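Local coordinates for protein nicotinate phosphoribosyltransferase (Porphyromonas gingivalis, PDB 2IM5) that probably catalyses the ATP-dependent synthesis of nicotinate mononucleotide from nicotinate and 5-phosphoribosyl 1-diphosphate, a step of NAD biosynthesis, at residues Q217-I222 with H363-K367. Residues are numbered along the deposited sequence; the frame is centred on the assembly and turned at random.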
loop_
_atom_site.group_PDB
_atom_site.type_symbol
_atom_site.label_atom_id
_atom_site.label_comp_id
_atom_site.label_asym_id
_atom_site.label_seq_id
_atom_site.Cartn_x
_atom_site.Cartn_y
_atom_site.Cartn_z
ATOM N N GLN A 217 -11.731 -1.963 -4.506
ATOM C CA GLN A 217 -11.930 -1.898 -5.952
ATOM C C GLN A 217 -12.396 -3.237 -6.530
ATOM O O GLN A 217 -13.220 -3.279 -7.436
ATOM C CB GLN A 217 -10.627 -1.482 -6.615
ATOM C CG GLN A 217 -10.246 -0.044 -6.368
ATOM C CD GLN A 217 -8.926 0.304 -7.032
ATOM O OE1 GLN A 217 -7.859 -0.062 -6.539
ATOM N NE2 GLN A 217 -8.994 0.985 -8.170
ATOM N N PHE A 218 -11.843 -4.331 -6.014
ATOM C CA PHE A 218 -12.238 -5.653 -6.478
ATOM C C PHE A 218 -13.733 -5.805 -6.201
ATOM O O PHE A 218 -14.493 -6.226 -7.071
ATOM C CB PHE A 218 -11.455 -6.737 -5.735
ATOM C CG PHE A 218 -11.935 -8.131 -6.015
ATOM C CD1 PHE A 218 -11.684 -8.734 -7.246
ATOM C CD2 PHE A 218 -12.655 -8.842 -5.052
ATOM C CE1 PHE A 218 -12.143 -10.026 -7.516
ATOM C CE2 PHE A 218 -13.118 -10.134 -5.314
ATOM C CZ PHE A 218 -12.862 -10.728 -6.543
ATOM N N HIS A 219 -14.148 -5.433 -4.988
ATOM C CA HIS A 219 -15.549 -5.542 -4.595
ATOM C C HIS A 219 -16.437 -4.631 -5.436
ATOM O O HIS A 219 -17.575 -4.978 -5.747
ATOM C CB HIS A 219 -15.701 -5.225 -3.100
ATOM C CG HIS A 219 -15.193 -6.314 -2.204
ATOM N ND1 HIS A 219 -16.014 -7.286 -1.673
ATOM C CD2 HIS A 219 -13.940 -6.614 -1.785
ATOM C CE1 HIS A 219 -15.290 -8.136 -0.967
ATOM N NE2 HIS A 219 -14.028 -7.751 -1.019
ATOM N N GLY A 220 -15.917 -3.467 -5.811
ATOM C CA GLY A 220 -16.703 -2.559 -6.622
ATOM C C GLY A 220 -16.939 -3.129 -8.012
ATOM O O GLY A 220 -18.017 -2.990 -8.581
ATOM N N ALA A 221 -15.923 -3.780 -8.562
ATOM C CA ALA A 221 -16.021 -4.367 -9.890
ATOM C C ALA A 221 -16.940 -5.580 -9.919
ATOM O O ALA A 221 -17.689 -5.769 -10.873
ATOM C CB ALA A 221 -14.636 -4.760 -10.386
ATOM N N ILE A 222 -16.882 -6.397 -8.871
ATOM C CA ILE A 222 -17.705 -7.600 -8.791
ATOM C C ILE A 222 -19.122 -7.363 -8.258
ATOM O O ILE A 222 -20.090 -7.828 -8.851
ATOM C CB ILE A 222 -17.024 -8.675 -7.895
ATOM C CG1 ILE A 222 -15.625 -8.986 -8.420
ATOM C CG2 ILE A 222 -17.866 -9.935 -7.857
ATOM C CD1 ILE A 222 -15.584 -9.430 -9.881
ATOM N N HIS A 363 -14.114 -7.324 -15.559
ATOM C CA HIS A 363 -14.764 -6.127 -15.043
ATOM C C HIS A 363 -13.659 -5.134 -14.703
ATOM O O HIS A 363 -12.719 -5.465 -13.980
ATOM C CB HIS A 363 -15.569 -6.461 -13.783
ATOM C CG HIS A 363 -16.634 -7.489 -14.002
ATOM N ND1 HIS A 363 -17.806 -7.215 -14.676
ATOM C CD2 HIS A 363 -16.685 -8.802 -13.675
ATOM C CE1 HIS A 363 -18.533 -8.316 -14.755
ATOM N NE2 HIS A 363 -17.875 -9.294 -14.156
ATOM N N TYR A 364 -13.762 -3.922 -15.238
ATOM C CA TYR A 364 -12.767 -2.889 -14.973
ATOM C C TYR A 364 -12.894 -2.339 -13.564
ATOM O O TYR A 364 -13.999 -2.225 -13.037
ATOM C CB TYR A 364 -12.908 -1.730 -15.957
ATOM C CG TYR A 364 -12.454 -2.068 -17.348
ATOM C CD1 TYR A 364 -11.173 -2.578 -17.572
ATOM C CD2 TYR A 364 -13.297 -1.884 -18.446
ATOM C CE1 TYR A 364 -10.736 -2.900 -18.854
ATOM C CE2 TYR A 364 -12.871 -2.201 -19.741
ATOM C CZ TYR A 364 -11.588 -2.711 -19.934
ATOM O OH TYR A 364 -11.160 -3.039 -21.204
ATOM N N CYS A 365 -11.750 -2.002 -12.970
ATOM C CA CYS A 365 -11.708 -1.437 -11.628
ATOM C C CYS A 365 -11.384 0.046 -11.734
ATOM O O CYS A 365 -10.613 0.460 -12.597
ATOM C CB CYS A 365 -10.624 -2.116 -10.780
ATOM S SG CYS A 365 -10.844 -3.896 -10.506
ATOM N N VAL A 366 -11.975 0.853 -10.863
ATOM C CA VAL A 366 -11.700 2.276 -10.877
ATOM C C VAL A 366 -11.474 2.767 -9.459
ATOM O O VAL A 366 -11.788 2.078 -8.489
ATOM C CB VAL A 366 -12.860 3.089 -11.510
ATOM C CG1 VAL A 366 -13.152 2.586 -12.908
ATOM C CG2 VAL A 366 -14.096 2.996 -10.651
ATOM N N LYS A 367 -10.910 3.963 -9.355
ATOM C CA LYS A 367 -10.644 4.598 -8.072
ATOM C C LYS A 367 -10.900 6.081 -8.279
ATOM O O LYS A 367 -10.430 6.655 -9.257
ATOM C CB LYS A 367 -9.192 4.378 -7.648
ATOM C CG LYS A 367 -8.838 5.104 -6.365
ATOM C CD LYS A 367 -7.368 4.971 -6.049
ATOM C CE LYS A 367 -6.962 5.968 -4.975
ATOM N NZ LYS A 367 -5.487 5.945 -4.760
HETATM O O HOH W 1 -13.635 -0.606 -8.896
#
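Gln217 and Val366 make the polar end of a contact that illustrates how a helix can be fastened to an edge strand and the segment that follows it by a direct side-chain bond, a bridging water and small apolar groups. The Gln217 amide donates from NE2 to Val366 O over 3.0 Å, with an N-H...O angle of 157°. The carbonyl oxygen lies close to the plane of the amide, yet the nitrogen stands above the carbonyl plane, so the donor comes in over the face of the carbonyl group and not along a lone pair. An extended chain beyond CG (chi2 179°) carries the amide out from the helix to this oxygen, and NE2 also lies 3.4 Å from Lys367 CB.

One water ties the two backbones together beside this bond: it donates to Gln217 O and accepts from Val366 N, 3.0 Å from that nitrogen. Gln217 O therefore serves both this water and the helical bond from Ala221 N. Close by, Cys365 turns its sulfur to the helix, and SG rests 3.9 Å from Ala221 CB; the same methyl sits 3.7 Å from Tyr364 O.

Gln217, Cys365 and Val366 are buried, whereas Ile222 and His363 are partly exposed and meet only lightly: Ile222 brings just its CD1 to CD2 of the imidazole, at 4.0 Å, the side chains crossing at about a right angle. His363 CB still lies 3.7 Å from Ala221 O, and His363 NE2 is held by Asp360.

Strand 363-364 is an outermost strand of the antiparallel sheet, paired with strand 347-355, whose Cys354 touches both Ala221 and Cys365. Helix 213-223 thus packs against this sheet edge, while Val366, whose CB is directed away from helix 213-223, has its side chain against helix 379-389, touching Ile382 and Ala385.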